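Local coordinates for Lin1909 protein (Listeria innocua, PDB 3FIJ) that probably hydrolyses gamma-glutamyl compounds such as gamma-glutamyl-gamma-aminobutyrate, as a manganese-binding member of the class I glutamine amidotransferase-like peptidase C26 family, at residues K4-I9 and F43-P48; D63-T68 and K109-I114; R116-V121 and S210-V215. All coordinates share one frame; numbering follows the deposited sequence.

In the fold
The three contacts run across one mixed sheet, inward from strand 43-47, outermost within this chain. Contacts 1 and 2, with centres about 10 Å apart, join through neighbouring strands 6-10 and 64-67; Leu66 N lies 2.9 Å from Gly8 O, a probable hydrogen bond. Contacts 2 and 3 have centres about 7 Å apart, and Ala113 N reaches Leu213 O at 3.0 Å. Contacts 1 and 3 do not touch, their centres being about 17 Å apart. Ile114 of contact 2 touches residues of a possible Cys-His-Glu triad (Cys115, His218, Glu220), and helix 116-124 of contact 3 follows Cys115. Manganese lies about 8 Å from the Met118 side chain, whereas contact 1 is remote from the metal site.

Contact 1. Residues K4-I9 and F43-P48; sequences KPVIGI and FPIALP
Val6 holds CG1 anti to its backbone N (chi1 172°), while Ile45 places CG1 between its own N and carbonyl carbon (chi1 58°); with these settings Val6 CG1 meets Ile45 CD1 at 4.2 Å, the two side chains crossing at a slant. They sit on one face of a parallel beta pair in the central sheet of this class I amidotransferase-like fold, with strand 43-47 outermost within this chain. The strand directions differ by 29°, and five backbone bonds alternate between partners: Phe43 N to Pro5 O, Ile7 N to Phe43 O, Ile45 N to Ile7 O, Ile9 N to Ile45 O and Leu47 N to Ile9 O. Some of these acceptors also receive a CA-H, as where Val6 CA lies 3.3 Å from Phe43 O. On the Val6 face, the Phe43 ring takes Val6 CG2 obliquely near CD2. The other face carries Ile7, Ile9 and Pro44, with helix 31-40 packed against all three through Ile37. At Ala46 the backbone of strand 43-47 is hydrogen-bonded to a second subunit, whose Ala46 packs on Ala46 of this chain. Gly8 leaves room for Leu47, whose CD1 approaches Gly8 CA at 4.0 Å. Beside Pro44, and pointing the same way, Ile9 brings CD1 to 3.6 Å from Pro44 CB.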
ATOM      1  N   LYS A   4      45.210  -4.730  -5.878  1.00 39.57           N
ATOM      2  CA  LYS A   4      44.133  -4.682  -6.870  1.00 34.02           C
ATOM      3  C   LYS A   4      43.871  -3.347  -7.554  1.00 30.99           C
ATOM      4  O   LYS A   4      44.058  -2.281  -6.968  1.00 31.37           O
ATOM      5  CB  LYS A   4      42.813  -5.126  -6.249  1.00 34.11           C
ATOM      6  CG  LYS A   4      42.872  -6.336  -5.366  1.00 32.52           C
ATOM      7  CD  LYS A   4      41.477  -6.606  -4.848  1.00 32.85           C
ATOM      8  CE  LYS A   4      41.458  -7.726  -3.848  1.00 32.57           C
ATOM      9  NZ  LYS A   4      40.063  -7.950  -3.433  1.00 33.86           N
ATOM     10  N   PRO A   5      43.412  -3.394  -8.812  1.00 27.62           N
ATOM     11  CA  PRO A   5      43.111  -2.175  -9.561  1.00 25.14           C
ATOM     12  C   PRO A   5      41.878  -1.526  -8.914  1.00 24.14           C
ATOM     13  O   PRO A   5      40.922  -2.223  -8.559  1.00 22.73           O
ATOM     14  CB  PRO A   5      42.788  -2.700 -10.956  1.00 24.22           C
ATOM     15  CG  PRO A   5      43.526  -3.990 -11.026  1.00 26.55           C
ATOM     16  CD  PRO A   5      43.288  -4.579  -9.675  1.00 26.66           C
ATOM     17  N   VAL A   6      41.902  -0.208  -8.752  1.00 21.02           N
ATOM     18  CA  VAL A   6      40.769   0.495  -8.164  1.00 18.56           C
ATOM     19  C   VAL A   6      39.792   0.889  -9.268  1.00 17.30           C
ATOM     20  O   VAL A   6      40.191   1.443 -10.288  1.00 19.46           O
ATOM     21  CB  VAL A   6      41.225   1.776  -7.415  1.00 19.21           C
ATOM     22  CG1 VAL A   6      40.018   2.580  -6.977  1.00 18.67           C
ATOM     23  CG2 VAL A   6      42.066   1.407  -6.196  1.00 17.94           C
ATOM     24  N   ILE A   7      38.515   0.587  -9.072  1.00 16.80           N
ATOM     25  CA  ILE A   7      37.494   0.932 -10.056  1.00 16.08           C
ATOM     26  C   ILE A   7      36.478   1.914  -9.470  1.00 16.12           C
ATOM     27  O   ILE A   7      35.754   1.597  -8.521  1.00 15.79           O
ATOM     28  CB  ILE A   7      36.722  -0.326 -10.564  1.00 14.79           C
ATOM     29  CG1 ILE A   7      37.689  -1.329 -11.202  1.00 13.66           C
ATOM     30  CG2 ILE A   7      35.672   0.092 -11.581  1.00 12.02           C
ATOM     31  CD1 ILE A   7      38.390  -0.811 -12.455  1.00 11.43           C
ATOM     32  N   GLY A   8      36.436   3.112 -10.039  1.00 16.97           N
ATOM     33  CA  GLY A   8      35.494   4.115  -9.586  1.00 15.24           C
ATOM     34  C   GLY A   8      34.150   3.801 -10.214  1.00 16.13           C
ATOM     35  O   GLY A   8      34.019   3.783 -11.441  1.00 14.08           O
ATOM     36  N   ILE A   9      33.157   3.522  -9.377  1.00 15.09           N
ATOM     37  CA  ILE A   9      31.822   3.214  -9.861  1.00 14.55           C
ATOM     38  C   ILE A   9      30.938   4.423  -9.647  1.00 15.87           C
ATOM     39  O   ILE A   9      30.848   4.965  -8.546  1.00 16.72           O
ATOM     40  CB  ILE A   9      31.191   2.032  -9.117  1.00 14.21           C
ATOM     41  CG1 ILE A   9      32.037   0.773  -9.321  1.00 11.10           C
ATOM     42  CG2 ILE A   9      29.749   1.845  -9.595  1.00 12.40           C
ATOM     43  CD1 ILE A   9      31.467  -0.464  -8.640  1.00  9.71           C
ATOM     44  N   PHE A  43      39.073  -3.432  -6.961  1.00 17.46           N
ATOM     45  CA  PHE A  43      38.619  -2.883  -5.692  1.00 17.87           C
ATOM     46  C   PHE A  43      37.725  -1.719  -6.059  1.00 16.68           C
ATOM     47  O   PHE A  43      38.195  -0.687  -6.531  1.00 17.63           O
ATOM     48  CB  PHE A  43      39.776  -2.371  -4.832  1.00 16.27           C
ATOM     49  CG  PHE A  43      39.331  -1.829  -3.496  1.00 17.98           C
ATOM     50  CD1 PHE A  43      38.922  -2.691  -2.480  1.00 17.35           C
ATOM     51  CD2 PHE A  43      39.294  -0.456  -3.259  1.00 18.88           C
ATOM     52  CE1 PHE A  43      38.487  -2.196  -1.251  1.00 17.89           C
ATOM     53  CE2 PHE A  43      38.859   0.050  -2.029  1.00 18.91           C
ATOM     54  CZ  PHE A  43      38.455  -0.822  -1.025  1.00 18.39           C
ATOM     55  N   PRO A  44      36.418  -1.867  -5.851  1.00 14.91           N
ATOM     56  CA  PRO A  44      35.563  -0.745  -6.215  1.00 15.02           C
ATOM     57  C   PRO A  44      35.372   0.296  -5.117  1.00 15.75           C
ATOM     58  O   PRO A  44      35.529   0.007  -3.928  1.00 16.58           O
ATOM     59  CB  PRO A  44      34.257  -1.433  -6.579  1.00 14.03           C
ATOM     60  CG  PRO A  44      34.188  -2.518  -5.566  1.00 15.85           C
ATOM     61  CD  PRO A  44      35.617  -3.070  -5.568  1.00 15.44           C
ATOM     62  N   ILE A  45      35.073   1.519  -5.542  1.00 14.19           N
ATOM     63  CA  ILE A  45      34.751   2.614  -4.638  1.00 14.41           C
ATOM     64  C   ILE A  45      33.640   3.350  -5.361  1.00 15.04           C
ATOM     65  O   ILE A  45      33.679   3.511  -6.588  1.00 16.68           O
ATOM     66  CB  ILE A  45      35.914   3.612  -4.373  1.00 14.56           C
ATOM     67  CG1 ILE A  45      36.405   4.233  -5.683  1.00 14.06           C
ATOM     68  CG2 ILE A  45      37.012   2.936  -3.572  1.00 12.43           C
ATOM     69  CD1 ILE A  45      37.356   5.401  -5.475  1.00 14.54           C
ATOM     70  N   ALA A  46      32.625   3.761  -4.619  1.00 15.35           N
ATOM     71  CA  ALA A  46      31.521   4.477  -5.229  1.00 15.77           C
ATOM     72  C   ALA A  46      31.848   5.967  -5.219  1.00 16.25           C
ATOM     73  O   ALA A  46      32.238   6.517  -4.191  1.00 16.44           O
ATOM     74  CB  ALA A  46      30.237   4.212  -4.462  1.00 14.50           C
ATOM     75  N   LEU A  47      31.720   6.605  -6.378  1.00 15.69           N
ATOM     76  CA  LEU A  47      31.975   8.031  -6.493  1.00 15.62           C
ATOM     77  C   LEU A  47      30.647   8.761  -6.381  1.00 15.09           C
ATOM     78  O   LEU A  47      29.820   8.703  -7.290  1.00 14.03           O
ATOM     79  CB  LEU A  47      32.617   8.354  -7.843  1.00 16.63           C
ATOM     80  CG  LEU A  47      34.004   7.743  -8.059  1.00 18.79           C
ATOM     81  CD1 LEU A  47      34.456   7.984  -9.486  1.00 18.11           C
ATOM     82  CD2 LEU A  47      34.985   8.354  -7.074  1.00 17.04           C
ATOM     83  N   PRO A  48      30.401   9.431  -5.246  1.00 13.76           N
ATOM     84  CA  PRO A  48      29.124  10.130  -5.165  1.00 14.38           C
ATOM     85  C   PRO A  48      29.104  11.292  -6.155  1.00 13.87           C
ATOM     86  O   PRO A  48      30.128  11.657  -6.742  1.00 11.56           O
ATOM     87  CB  PRO A  48      29.075  10.592  -3.704  1.00 15.48           C
ATOM     88  CG  PRO A  48      30.509  10.768  -3.354  1.00 13.89           C
ATOM     89  CD  PRO A  48      31.137   9.542  -3.977  1.00 15.85           C
TER

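Contact 2. Residues D63-T68 and K109-I114; sequences DGLLLT and KPIFAI
Strands 64-67 and 111-114 run parallel, their axes 4.7 Å apart and their directions only 8° different, with Leu65 opposite Ile111, Leu66 opposite Phe112 and Leu67 opposite Ala113. Four bonds fix this register: Leu65 N to Pro110 O, Phe112 N to Leu65 O, Leu67 N to Phe112 O and Ile114 N to Leu67 O. Leu65 O and Phe112 O each also receive a CA-H, from Ile111 and Leu66 respectively, so both acceptors are approached twice across the pair.

The tightest side-chain meeting is on the Leu66-Phe112 face. Matching trans chi1 angles (176° and -178°) lay the two side chains side by side, pointing the same way; Leu66 CD1 comes to 3.5 Å from Phe112 CD2, approaching the ring obliquely. The same methyl reaches Ile114 CD1 at 4.2 Å, and Ile114 CG1 lies 4.0 Å above one face of the Phe112 ring, toward its rim. Helix 227-241 covers this side, with Phe233 meeting the Phe112 ring edge-to-face. On the other face, Leu67 CB stands 4.1 Å from Ala113 CB, while Leu65 CD2 is in looser contact with Ile111 CG1; helix 91-106 packs against Leu65 and Leu67.

At the start of the pair, Asp63 O is flanked by Lys109 CB and by Pro110 CD at 3.4 Å. The extended lysine carries its amino group to the carbonyls of Ile59 and Val62, and Asp63 OD2 accepts from Val6 N. Strand 64-67, helix 91-106 and strand 111-114 follow in that order as a beta-alpha-beta crossover; with helix 227-241 on the opposite face, the sheet has the helical cover on both sides that marks the three-layer alpha/beta fold of class I glutamine amidotransferase-like proteins.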
ATOM      1  N   ASP A  63      41.809   3.373 -11.171  1.00 20.73           N
ATOM      2  CA  ASP A  63      42.538   2.891 -12.342  1.00 22.53           C
ATOM      3  C   ASP A  63      41.595   2.643 -13.508  1.00 23.35           C
ATOM      4  O   ASP A  63      42.039   2.448 -14.638  1.00 24.14           O
ATOM      5  CB  ASP A  63      43.293   1.604 -12.007  1.00 23.07           C
ATOM      6  CG  ASP A  63      44.276   1.795 -10.867  1.00 24.64           C
ATOM      7  OD1 ASP A  63      45.206   2.619 -11.027  1.00 22.32           O
ATOM      8  OD2 ASP A  63      44.110   1.130  -9.813  1.00 25.06           O
ATOM      9  N   GLY A  64      40.293   2.653 -13.224  1.00 23.87           N
ATOM     10  CA  GLY A  64      39.295   2.428 -14.256  1.00 22.77           C
ATOM     11  C   GLY A  64      37.977   3.059 -13.852  1.00 23.10           C
ATOM     12  O   GLY A  64      37.695   3.193 -12.656  1.00 23.46           O
ATOM     13  N   LEU A  65      37.170   3.440 -14.842  1.00 21.97           N
ATOM     14  CA  LEU A  65      35.875   4.086 -14.602  1.00 19.29           C
ATOM     15  C   LEU A  65      34.667   3.280 -15.107  1.00 18.80           C
ATOM     16  O   LEU A  65      34.577   2.953 -16.293  1.00 18.23           O
ATOM     17  CB  LEU A  65      35.872   5.468 -15.262  1.00 19.83           C
ATOM     18  CG  LEU A  65      34.554   6.247 -15.303  1.00 18.88           C
ATOM     19  CD1 LEU A  65      34.117   6.612 -13.884  1.00 18.19           C
ATOM     20  CD2 LEU A  65      34.738   7.490 -16.156  1.00 15.93           C
ATOM     21  N   LEU A  66      33.741   2.971 -14.203  1.00 16.41           N
ATOM     22  CA  LEU A  66      32.535   2.224 -14.553  1.00 14.96           C
ATOM     23  C   LEU A  66      31.288   3.115 -14.407  1.00 15.92           C
ATOM     24  O   LEU A  66      30.926   3.521 -13.296  1.00 15.48           O
ATOM     25  CB  LEU A  66      32.402   0.990 -13.650  1.00 12.86           C
ATOM     26  CG  LEU A  66      31.129   0.140 -13.817  1.00 14.34           C
ATOM     27  CD1 LEU A  66      31.042  -0.413 -15.237  1.00 14.58           C
ATOM     28  CD2 LEU A  66      31.142  -1.007 -12.814  1.00 13.97           C
ATOM     29  N   LEU A  67      30.640   3.429 -15.526  1.00 15.46           N
ATOM     30  CA  LEU A  67      29.436   4.259 -15.506  1.00 15.67           C
ATOM     31  C   LEU A  67      28.205   3.365 -15.430  1.00 15.91           C
ATOM     32  O   LEU A  67      28.026   2.457 -16.251  1.00 16.90           O
ATOM     33  CB  LEU A  67      29.378   5.144 -16.753  1.00 17.99           C
ATOM     34  CG  LEU A  67      30.380   6.303 -16.749  1.00 19.87           C
ATOM     35  CD1 LEU A  67      30.456   6.964 -18.114  1.00 21.99           C
ATOM     36  CD2 LEU A  67      29.943   7.315 -15.694  1.00 22.06           C
ATOM     37  N   THR A  68      27.358   3.632 -14.442  1.00 15.37           N
ATOM     38  CA  THR A  68      26.165   2.837 -14.203  1.00 13.99           C
ATOM     39  C   THR A  68      24.871   3.374 -14.788  1.00 13.86           C
ATOM     40  O   THR A  68      24.816   4.473 -15.349  1.00 11.76           O
ATOM     41  CB  THR A  68      25.940   2.647 -12.695  1.00 15.52           C
ATOM     42  OG1 THR A  68      25.673   3.919 -12.093  1.00 13.57           O
ATOM     43  CG2 THR A  68      27.177   2.030 -12.038  1.00 14.85           C
ATOM     44  N   LYS A 109      42.776   6.158 -19.002  1.00 24.41           N
ATOM     45  CA  LYS A 109      42.300   5.024 -18.226  1.00 24.09           C
ATOM     46  C   LYS A 109      41.057   4.442 -18.874  1.00 22.57           C
ATOM     47  O   LYS A 109      40.249   5.168 -19.442  1.00 23.51           O
ATOM     48  CB  LYS A 109      42.014   5.458 -16.785  1.00 24.30           C
ATOM     49  CG  LYS A 109      43.263   5.923 -16.063  1.00 22.96           C
ATOM     50  CD  LYS A 109      42.980   6.379 -14.646  1.00 25.09           C
ATOM     51  CE  LYS A 109      44.265   6.867 -13.978  1.00 23.47           C
ATOM     52  NZ  LYS A 109      43.997   7.512 -12.671  1.00 23.53           N
ATOM     53  N   PRO A 110      40.889   3.114 -18.795  1.00 22.66           N
ATOM     54  CA  PRO A 110      39.743   2.411 -19.382  1.00 21.08           C
ATOM     55  C   PRO A 110      38.383   2.822 -18.812  1.00 20.10           C
ATOM     56  O   PRO A 110      38.252   3.109 -17.623  1.00 20.02           O
ATOM     57  CB  PRO A 110      40.075   0.953 -19.119  1.00 22.07           C
ATOM     58  CG  PRO A 110      40.770   1.020 -17.786  1.00 22.58           C
ATOM     59  CD  PRO A 110      41.702   2.197 -17.975  1.00 23.08           C
ATOM     60  N   ILE A 111      37.379   2.836 -19.683  1.00 18.60           N
ATOM     61  CA  ILE A 111      36.014   3.227 -19.339  1.00 16.06           C
ATOM     62  C   ILE A 111      35.018   2.165 -19.804  1.00 15.47           C
ATOM     63  O   ILE A 111      35.039   1.763 -20.963  1.00 14.72           O
ATOM     64  CB  ILE A 111      35.628   4.544 -20.056  1.00 17.53           C
ATOM     65  CG1 ILE A 111      36.606   5.651 -19.667  1.00 17.34           C
ATOM     66  CG2 ILE A 111      34.157   4.912 -19.760  1.00 12.43           C
ATOM     67  CD1 ILE A 111      36.448   6.929 -20.492  1.00 19.20           C
ATOM     68  N   PHE A 112      34.157   1.718 -18.894  1.00 14.79           N
ATOM     69  CA  PHE A 112      33.115   0.742 -19.204  1.00 13.86           C
ATOM     70  C   PHE A 112      31.795   1.420 -18.808  1.00 13.35           C
ATOM     71  O   PHE A 112      31.592   1.802 -17.651  1.00 12.80           O
ATOM     72  CB  PHE A 112      33.346  -0.570 -18.414  1.00 13.64           C
ATOM     73  CG  PHE A 112      32.338  -1.674 -18.718  1.00 11.51           C
ATOM     74  CD1 PHE A 112      31.743  -1.783 -19.976  1.00 10.85           C
ATOM     75  CD2 PHE A 112      31.995  -2.604 -17.740  1.00  9.72           C
ATOM     76  CE1 PHE A 112      30.811  -2.808 -20.258  1.00  7.68           C
ATOM     77  CE2 PHE A 112      31.069  -3.630 -18.015  1.00  9.76           C
ATOM     78  CZ  PHE A 112      30.477  -3.726 -19.277  1.00  6.22           C
ATOM     79  N   ALA A 113      30.909   1.590 -19.782  1.00 13.47           N
ATOM     80  CA  ALA A 113      29.628   2.239 -19.535  1.00 13.44           C
ATOM     81  C   ALA A 113      28.454   1.283 -19.737  1.00 12.85           C
ATOM     82  O   ALA A 113      28.418   0.515 -20.700  1.00 11.87           O
ATOM     83  CB  ALA A 113      29.481   3.441 -20.449  1.00 15.22           C
ATOM     84  N   ILE A 114      27.488   1.351 -18.827  1.00 11.80           N
ATOM     85  CA  ILE A 114      26.314   0.496 -18.880  1.00 10.82           C
ATOM     86  C   ILE A 114      24.993   1.280 -18.935  1.00 12.34           C
ATOM     87  O   ILE A 114      24.791   2.234 -18.173  1.00 12.32           O
ATOM     88  CB  ILE A 114      26.310  -0.469 -17.657  1.00  9.04           C
ATOM     89  CG1 ILE A 114      27.402  -1.537 -17.841  1.00 11.95           C
ATOM     90  CG2 ILE A 114      24.936  -1.103 -17.484  1.00  6.78           C
ATOM     91  CD1 ILE A 114      27.619  -2.445 -16.628  1.00 12.93           C
TER

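Contact 3. Residues R116-V121 and S210-V215; sequences RGMQLV and SWYLGV
Val121 and Tyr212 approach from opposite directions, the tyrosine hydroxyl ending against the branched valine. A trans chi1 swings the Tyr212 ring off the strand toward helix 116-121; OH then lies 3.5 Å from Val121 CB, and Val121 CG1 meets CZ at 3.7 Å, oblique to the ring. Both valine methyls touch this end of the phenol. Water 1 secures the hydroxyl: it donates to Met118 O at 2.7 Å and is hydrogen-bonded to Tyr212 OH at 2.8 Å, linking a helix carbonyl to the strand.

In selenomethionine Met118, chi1 (-179°) and an extended chi2 (-166°) carry the chain out to the strand: CG lies over the Gly214 backbone, 3.8 Å from its CA, and SE reaches Gly214 O at 3.5 Å. Having no side chain, Gly214 lets Met118 CG and the tyrosine hydroxyl come close to its backbone. Tyr212 also touches Ile111 and Ala113 of the neighbouring strand 111-114. The helix crosses the strand at -123° and directly follows Cys115, part of a possible Cys-His-Glu triad with His218 and Glu220, consistent with the nucleophile-elbow region of class I glutamine amidotransferase-like hydrolases.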
ATOM      1  N   ARG A 116      22.380   3.722 -19.194  1.00 12.63           N
ATOM      2  CA  ARG A 116      22.478   5.178 -19.174  1.00 14.96           C
ATOM      3  C   ARG A 116      23.916   5.610 -19.477  1.00 16.30           C
ATOM      4  O   ARG A 116      24.162   6.529 -20.268  1.00 16.31           O
ATOM      5  CB  ARG A 116      22.074   5.683 -17.792  1.00 15.29           C
ATOM      6  CG  ARG A 116      22.598   7.058 -17.468  1.00 17.78           C
ATOM      7  CD  ARG A 116      22.585   7.302 -15.971  1.00 18.26           C
ATOM      8  NE  ARG A 116      23.442   8.435 -15.656  1.00 21.99           N
ATOM      9  CZ  ARG A 116      23.102   9.701 -15.856  1.00 19.54           C
ATOM     10  NH1 ARG A 116      21.911   9.993 -16.358  1.00 16.73           N
ATOM     11  NH2 ARG A 116      23.972  10.667 -15.587  1.00 20.13           N
ATOM     12  N   GLY A 117      24.861   4.924 -18.844  1.00 15.47           N
ATOM     13  CA  GLY A 117      26.269   5.220 -19.028  1.00 15.77           C
ATOM     14  C   GLY A 117      26.738   5.365 -20.462  1.00 15.36           C
ATOM     15  O   GLY A 117      27.443   6.321 -20.785  1.00 17.09           O
HETATM   16  N   MSE A 118      26.367   4.419 -21.317  1.00 14.03           N
HETATM   17  CA  MSE A 118      26.742   4.448 -22.727  1.00 13.99           C
HETATM   18  C   MSE A 118      26.102   5.661 -23.411  1.00 15.71           C
HETATM   19  O   MSE A 118      26.647   6.227 -24.356  1.00 13.50           O
HETATM   20  CB  MSE A 118      26.278   3.158 -23.414  1.00 14.34           C
HETATM   21  CG  MSE A 118      26.628   3.057 -24.895  1.00 15.21           C
HETATM   22 SE   MSE A 118      25.633   1.624 -25.793  1.00 24.39          SE
HETATM   23  CE  MSE A 118      23.967   2.611 -26.129  1.00 16.59           C
ATOM     24  N   GLN A 119      24.925   6.049 -22.935  1.00 16.71           N
ATOM     25  CA  GLN A 119      24.250   7.195 -23.512  1.00 17.54           C
ATOM     26  C   GLN A 119      24.872   8.489 -22.999  1.00 17.98           C
ATOM     27  O   GLN A 119      24.878   9.507 -23.700  1.00 18.47           O
ATOM     28  CB  GLN A 119      22.757   7.154 -23.190  1.00 14.62           C
ATOM     29  CG  GLN A 119      22.068   5.973 -23.836  1.00 17.37           C
ATOM     30  CD  GLN A 119      20.571   6.014 -23.681  1.00 15.52           C
ATOM     31  OE1 GLN A 119      19.865   5.116 -24.142  1.00 15.15           O
ATOM     32  NE2 GLN A 119      20.073   7.057 -23.027  1.00 17.23           N
ATOM     33  N   LEU A 120      25.395   8.458 -21.778  1.00 17.76           N
ATOM     34  CA  LEU A 120      26.022   9.652 -21.233  1.00 17.10           C
ATOM     35  C   LEU A 120      27.336   9.917 -21.983  1.00 17.49           C
ATOM     36  O   LEU A 120      27.686  11.061 -22.266  1.00 17.74           O
ATOM     37  CB  LEU A 120      26.283   9.496 -19.736  1.00 15.83           C
ATOM     38  CG  LEU A 120      26.939  10.740 -19.138  1.00 17.44           C
ATOM     39  CD1 LEU A 120      26.299  11.052 -17.825  1.00 20.03           C
ATOM     40  CD2 LEU A 120      28.446  10.537 -19.001  1.00 14.11           C
ATOM     41  N   VAL A 121      28.060   8.857 -22.313  1.00 17.82           N
ATOM     42  CA  VAL A 121      29.302   9.017 -23.051  1.00 17.12           C
ATOM     43  C   VAL A 121      28.975   9.650 -24.415  1.00 18.03           C
ATOM     44  O   VAL A 121      29.557  10.663 -24.799  1.00 18.67           O
ATOM     45  CB  VAL A 121      29.993   7.650 -23.227  1.00 15.58           C
ATOM     46  CG1 VAL A 121      31.123   7.733 -24.251  1.00 14.83           C
ATOM     47  CG2 VAL A 121      30.521   7.188 -21.894  1.00 12.96           C
ATOM     48  N   SER A 210      41.551   6.082 -24.631  1.00 29.49           N
ATOM     49  CA  SER A 210      41.166   5.082 -23.634  1.00 26.34           C
ATOM     50  C   SER A 210      40.443   3.885 -24.234  1.00 23.76           C
ATOM     51  O   SER A 210      39.744   4.003 -25.235  1.00 23.74           O
ATOM     52  CB  SER A 210      40.240   5.697 -22.571  1.00 26.23           C
ATOM     53  OG  SER A 210      40.861   6.735 -21.839  1.00 28.36           O
ATOM     54  N   TRP A 211      40.624   2.729 -23.606  1.00 22.47           N
ATOM     55  CA  TRP A 211      39.937   1.508 -24.006  1.00 20.66           C
ATOM     56  C   TRP A 211      38.490   1.824 -23.615  1.00 20.11           C
ATOM     57  O   TRP A 211      38.247   2.420 -22.562  1.00 19.40           O
ATOM     58  CB  TRP A 211      40.461   0.336 -23.175  1.00 19.69           C
ATOM     59  CG  TRP A 211      39.769  -0.978 -23.408  1.00 18.01           C
ATOM     60  CD1 TRP A 211      40.177  -1.982 -24.237  1.00 17.06           C
ATOM     61  CD2 TRP A 211      38.573  -1.438 -22.769  1.00 18.67           C
ATOM     62  NE1 TRP A 211      39.313  -3.051 -24.147  1.00 17.60           N
ATOM     63  CE2 TRP A 211      38.329  -2.744 -23.251  1.00 18.00           C
ATOM     64  CE3 TRP A 211      37.705  -0.885 -21.827  1.00 18.82           C
ATOM     65  CZ2 TRP A 211      37.227  -3.494 -22.832  1.00 16.80           C
ATOM     66  CZ3 TRP A 211      36.611  -1.630 -21.408  1.00 17.49           C
ATOM     67  CH2 TRP A 211      36.387  -2.927 -21.907  1.00 17.96           C
ATOM     68  N   TYR A 212      37.529   1.449 -24.444  1.00 18.94           N
ATOM     69  CA  TYR A 212      36.150   1.765 -24.119  1.00 18.84           C
ATOM     70  C   TYR A 212      35.133   0.789 -24.672  1.00 19.50           C
ATOM     71  O   TYR A 212      35.188   0.405 -25.844  1.00 19.23           O
ATOM     72  CB  TYR A 212      35.794   3.173 -24.627  1.00 19.19           C
ATOM     73  CG  TYR A 212      34.322   3.504 -24.501  1.00 20.80           C
ATOM     74  CD1 TYR A 212      33.752   3.746 -23.254  1.00 21.24           C
ATOM     75  CD2 TYR A 212      33.487   3.533 -25.625  1.00 20.86           C
ATOM     76  CE1 TYR A 212      32.394   4.008 -23.120  1.00 19.65           C
ATOM     77  CE2 TYR A 212      32.117   3.797 -25.501  1.00 17.43           C
ATOM     78  CZ  TYR A 212      31.581   4.032 -24.241  1.00 20.17           C
ATOM     79  OH  TYR A 212      30.238   4.295 -24.074  1.00 19.30           O
ATOM     80  N   LEU A 213      34.197   0.405 -23.814  1.00 18.69           N
ATOM     81  CA  LEU A 213      33.112  -0.475 -24.203  1.00 18.11           C
ATOM     82  C   LEU A 213      31.822   0.041 -23.574  1.00 18.66           C
ATOM     83  O   LEU A 213      31.731   0.199 -22.347  1.00 18.49           O
ATOM     84  CB  LEU A 213      33.351  -1.912 -23.738  1.00 18.39           C
ATOM     85  CG  LEU A 213      32.133  -2.808 -24.062  1.00 18.37           C
ATOM     86  CD1 LEU A 213      31.889  -2.805 -25.569  1.00 15.63           C
ATOM     87  CD2 LEU A 213      32.348  -4.232 -23.554  1.00 16.42           C
ATOM     88  N   GLY A 214      30.831   0.312 -24.419  1.00 17.12           N
ATOM     89  CA  GLY A 214      29.547   0.783 -23.935  1.00 14.80           C
ATOM     90  C   GLY A 214      28.474  -0.196 -24.382  1.00 15.00           C
ATOM     91  O   GLY A 214      28.387  -0.505 -25.573  1.00 15.13           O
ATOM     92  N   VAL A 215      27.682  -0.707 -23.439  1.00 14.16           N
ATOM     93  CA  VAL A 215      26.607  -1.640 -23.768  1.00 13.59           C
ATOM     94  C   VAL A 215      25.281  -1.079 -23.252  1.00 13.70           C
ATOM     95  O   VAL A 215      25.206  -0.532 -22.150  1.00 13.21           O
ATOM     96  CB  VAL A 215      26.876  -3.055 -23.190  1.00 13.43           C
ATOM     97  CG1 VAL A 215      28.100  -3.644 -23.876  1.00 10.65           C
ATOM     98  CG2 VAL A 215      27.077  -2.997 -21.679  1.00 10.07           C
TER
HETATM   99  O   HOH W   1      28.581   5.337 -26.057  1.00 14.02           O